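Local coordinates for protein polyketide synthase (Synechococcus sp., PDB 4GOX) that probably transfers a sulfo group from PAPS to a polyketide intermediate, as the sulfotransferase domain of an olefin synthase, and here holds the product nucleotide PAP, at residues 32-37 / 261-266. Residues are numbered along the deposited sequence; the frame is centred on the assembly and turned at random.
With A3P (adenosine-3'-5'-diphosphate), chain B.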
ATOM      1  N   SER A  32      -5.983  -3.936   3.238  1.00 33.50           N
ATOM      2  CA  SER A  32      -7.333  -3.432   3.206  1.00 33.58           C
ATOM      3  C   SER A  32      -7.164  -1.925   3.597  1.00 36.42           C
ATOM      4  O   SER A  32      -6.173  -1.582   4.275  1.00 35.29           O
ATOM      5  CB  SER A  32      -8.135  -4.161   4.288  1.00 35.37           C
ATOM      6  OG  SER A  32      -9.188  -3.399   4.847  1.00 44.35           O
ATOM      7  N   PRO A  33      -8.102  -1.010   3.271  1.00 34.70           N
ATOM      8  CA  PRO A  33      -7.948   0.370   3.783  1.00 35.27           C
ATOM      9  C   PRO A  33      -8.057   0.397   5.318  1.00 37.89           C
ATOM     10  O   PRO A  33      -8.533  -0.568   5.920  1.00 36.36           O
ATOM     11  CB  PRO A  33      -9.115   1.151   3.143  1.00 38.31           C
ATOM     12  CG  PRO A  33      -9.997   0.169   2.541  1.00 43.60           C
ATOM     13  CD  PRO A  33      -9.314  -1.165   2.444  1.00 36.78           C
ATOM     14  N   ARG A  34      -7.607   1.495   5.948  1.00 34.61           N
ATOM     15  CA  ARG A  34      -7.700   1.736   7.408  1.00 35.28           C
ATOM     16  C   ARG A  34      -6.903   0.751   8.266  1.00 39.66           C
ATOM     17  O   ARG A  34      -7.296   0.439   9.391  1.00 39.55           O
ATOM     18  CB  ARG A  34      -9.185   1.814   7.859  1.00 34.88           C
ATOM     19  CG  ARG A  34     -10.111   2.709   6.990  1.00 45.34           C
ATOM     20  CD  ARG A  34      -9.490   4.043   6.566  1.00 44.90           C
ATOM     21  NE  ARG A  34      -9.291   4.969   7.680  1.00 60.25           N
ATOM     22  CZ  ARG A  34      -8.491   6.031   7.645  1.00 69.89           C
ATOM     23  NH1 ARG A  34      -8.403   6.835   8.694  1.00 60.03           N
ATOM     24  NH2 ARG A  34      -7.748   6.279   6.569  1.00 53.70           N
ATOM     25  N   SER A  35      -5.768   0.282   7.729  1.00 37.13           N
ATOM     26  CA  SER A  35      -4.934  -0.759   8.331  1.00 36.24           C
ATOM     27  C   SER A  35      -3.537  -0.323   8.762  1.00 39.76           C
ATOM     28  O   SER A  35      -2.730  -1.174   9.136  1.00 38.54           O
ATOM     29  CB  SER A  35      -4.845  -1.955   7.381  1.00 38.06           C
ATOM     30  OG  SER A  35      -6.128  -2.514   7.153  1.00 38.99           O
ATOM     31  N   GLY A  36      -3.272   0.987   8.756  1.00 37.82           N
ATOM     32  CA  GLY A  36      -1.967   1.527   9.121  1.00 36.75           C
ATOM     33  C   GLY A  36      -1.012   1.567   7.951  1.00 38.52           C
ATOM     34  O   GLY A  36       0.202   1.690   8.140  1.00 39.42           O
ATOM     35  N   SER A  37      -1.557   1.502   6.720  1.00 32.91           N
ATOM     36  CA  SER A  37      -0.711   1.488   5.525  1.00 31.81           C
ATOM     37  C   SER A  37       0.015   2.828   5.298  1.00 35.32           C
ATOM     38  O   SER A  37       1.183   2.800   4.910  1.00 35.19           O
ATOM     39  CB  SER A  37      -1.498   1.044   4.296  1.00 31.06           C
ATOM     40  OG  SER A  37      -2.564   1.943   4.028  1.00 37.78           O
ATOM     41  N   ASP A 261      -4.065   8.271   4.450  1.00 59.05           N
ATOM     42  CA  ASP A 261      -4.897   8.529   5.619  1.00 57.95           C
ATOM     43  C   ASP A 261      -5.066  10.031   5.838  1.00 63.82           C
ATOM     44  O   ASP A 261      -4.065  10.726   6.046  1.00 65.31           O
ATOM     45  CB  ASP A 261      -4.306   7.822   6.853  1.00 56.74           C
ATOM     46  CG  ASP A 261      -4.939   8.133   8.198  1.00 57.82           C
ATOM     47  OD1 ASP A 261      -6.089   8.632   8.222  1.00 61.67           O
ATOM     48  OD2 ASP A 261      -4.319   7.813   9.224  1.00 55.43           O
ATOM     49  N   PRO A 262      -6.313  10.564   5.799  1.00 62.13           N
ATOM     50  CA  PRO A 262      -6.487  12.028   5.991  1.00 65.55           C
ATOM     51  C   PRO A 262      -6.174  12.522   7.410  1.00 71.05           C
ATOM     52  O   PRO A 262      -5.804  13.678   7.586  1.00 73.49           O
ATOM     53  CB  PRO A 262      -7.943  12.273   5.593  1.00 69.38           C
ATOM     54  CG  PRO A 262      -8.624  10.969   5.817  1.00 71.17           C
ATOM     55  CD  PRO A 262      -7.608   9.891   5.546  1.00 62.76           C
ATOM     56  N   ASN A 263      -6.283  11.627   8.412  1.00 66.38           N
ATOM     57  CA  ASN A 263      -6.017  11.941   9.820  1.00 66.87           C
ATOM     58  C   ASN A 263      -4.550  11.671  10.222  1.00 65.36           C
ATOM     59  O   ASN A 263      -4.236  11.780  11.403  1.00 65.01           O
ATOM     60  CB  ASN A 263      -6.956  11.102  10.725  1.00 68.87           C
ATOM     61  CG  ASN A 263      -8.425  11.092  10.351  1.00 90.84           C
ATOM     62  OD1 ASN A 263      -8.999  12.094   9.904  1.00 81.43           O
ATOM     63  ND2 ASN A 263      -9.078   9.956  10.582  1.00 86.35           N
ATOM     64  N   PHE A 264      -3.666  11.284   9.271  1.00 58.13           N
ATOM     65  CA  PHE A 264      -2.282  10.919   9.588  1.00 55.94           C
ATOM     66  C   PHE A 264      -1.488  11.918  10.412  1.00 63.55           C
ATOM     67  O   PHE A 264      -0.834  11.515  11.376  1.00 62.28           O
ATOM     68  CB  PHE A 264      -1.492  10.425   8.362  1.00 54.75           C
ATOM     69  CG  PHE A 264      -0.084   9.956   8.701  1.00 52.87           C
ATOM     70  CD1 PHE A 264       0.131   8.729   9.317  1.00 51.42           C
ATOM     71  CD2 PHE A 264       1.021  10.734   8.381  1.00 52.64           C
ATOM     72  CE1 PHE A 264       1.422   8.313   9.647  1.00 50.65           C
ATOM     73  CE2 PHE A 264       2.315  10.292   8.673  1.00 53.64           C
ATOM     74  CZ  PHE A 264       2.504   9.098   9.323  1.00 49.57           C
ATOM     75  N   LEU A 265      -1.567  13.212  10.060  1.00 64.72           N
ATOM     76  CA  LEU A 265      -0.860  14.276  10.758  1.00 68.35           C
ATOM     77  C   LEU A 265      -1.529  14.703  12.077  1.00 75.40           C
ATOM     78  O   LEU A 265      -1.010  15.577  12.765  1.00 76.28           O
ATOM     79  CB  LEU A 265      -0.541  15.475   9.829  1.00 71.21           C
ATOM     80  CG  LEU A 265       0.119  15.122   8.465  1.00 74.80           C
ATOM     81  CD1 LEU A 265       0.097  16.309   7.522  1.00 78.38           C
ATOM     82  CD2 LEU A 265       1.553  14.624   8.635  1.00 76.01           C
ATOM     83  N   GLN A 266      -2.632  14.031  12.469  1.00 72.70           N
ATOM     84  CA  GLN A 266      -3.284  14.309  13.752  1.00 75.92           C
ATOM     85  C   GLN A 266      -2.574  13.584  14.919  1.00 78.27           C
ATOM     86  O   GLN A 266      -2.940  13.784  16.079  1.00 81.70           O
ATOM     87  CB  GLN A 266      -4.801  13.999  13.705  1.00 78.06           C
ATOM     88  CG  GLN A 266      -5.645  15.085  13.017  1.00100.41           C
ATOM     89  CD  GLN A 266      -5.789  16.356  13.843  1.00130.74           C
ATOM     90  OE1 GLN A 266      -4.895  17.213  13.891  1.00127.95           O
ATOM     91  NE2 GLN A 266      -6.935  16.525  14.493  1.00126.44           N
TER
HETATM   92  P1  A3P B 401      -8.089   5.963  12.212  1.00 53.27           P
HETATM   93  O1P A3P B 401      -9.481   5.846  11.641  1.00 51.26           O
HETATM   94  O2P A3P B 401      -7.520   7.354  12.025  1.00 59.43           O
HETATM   95  O3P A3P B 401      -7.890   5.330  13.561  1.00 51.94           O
HETATM   96  P2  A3P B 401      -4.554   3.546   6.347  1.00 41.91           P
HETATM   97  O4P A3P B 401      -4.241   2.177   5.811  1.00 42.54           O
HETATM   98  O5P A3P B 401      -5.827   4.178   5.873  1.00 41.96           O
HETATM   99  O6P A3P B 401      -3.352   4.462   6.325  1.00 44.54           O
HETATM  100  O5' A3P B 401      -4.814   3.342   7.916  1.00 43.47           O
HETATM  101  C5' A3P B 401      -5.395   4.389   8.709  1.00 42.40           C
HETATM  102  C4' A3P B 401      -5.237   4.040  10.185  1.00 42.93           C
HETATM  103  O4' A3P B 401      -3.871   3.911  10.561  1.00 43.45           O
HETATM  104  C3' A3P B 401      -5.770   5.087  11.143  1.00 44.91           C
HETATM  105  O3' A3P B 401      -7.185   5.003  11.265  1.00 52.41           O
HETATM  106  C2' A3P B 401      -5.027   4.784  12.426  1.00 44.90           C
HETATM  107  O2' A3P B 401      -5.736   3.864  13.261  1.00 47.39           O
HETATM  108  C1' A3P B 401      -3.731   4.136  11.966  1.00 46.46           C
HETATM  109  N9  A3P B 401      -2.647   5.111  12.227  1.00 50.47           N
HETATM  110  C8  A3P B 401      -2.430   6.257  11.521  1.00 51.19           C
HETATM  111  N7  A3P B 401      -1.392   6.952  12.039  1.00 52.04           N
HETATM  112  C5  A3P B 401      -0.942   6.248  13.094  1.00 50.74           C
HETATM  113  C6  A3P B 401       0.111   6.443  14.109  1.00 49.96           C
HETATM  114  N6  A3P B 401       0.900   7.529  14.025  1.00 50.00           N
HETATM  115  N1  A3P B 401       0.274   5.488  15.060  1.00 51.52           N
HETATM  116  C2  A3P B 401      -0.507   4.379  15.112  1.00 51.35           C
HETATM  117  N3  A3P B 401      -1.518   4.156  14.241  1.00 50.19           N
HETATM  118  C4  A3P B 401      -1.772   5.035  13.227  1.00 49.98           C
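R34 and D261 meet in a salt bridge that shows how a nucleotide can be gripped between two sequence-distant loops. NH1 of R34 donates to OD1 of D261 at 3.0 Å, within the guanidinium plane but from above the carboxylate, the two planes standing 79° apart. From the opposite carboxylate face the backbone N of N263 reaches the same OD1 at 3.0 Å, closing an Asx turn. Bends at chi2 and chi3 curl the arginine so that C5' of A3P sits over the guanidinium centre, 3.6 Å above its plane; NE is held by S164. NH1 also bonds weakly to O1P of the A3P 3'-phosphate, and NH2 lies 2.9 Å from O5P of the 5'-phosphate. With an alanine here, the D261 carboxylate is likely to lose its cationic mate and the phosphates an arginine that reaches both. Around the buried pair the fit slackens: CD of exposed P262 only brushes NH2 of R34 at 3.8 Å, and ND2 of partly exposed N263 makes a weak hydrogen bond to O2P of the 3'-phosphate. Deeper in, backbone N atoms of S35 and S37 donate to O4P of the 5'-phosphate. Segment 32-37 belongs to the 5'-phosphosulfate-binding (PSB) loop of sulfotransferases, the counterpart of a P-loop.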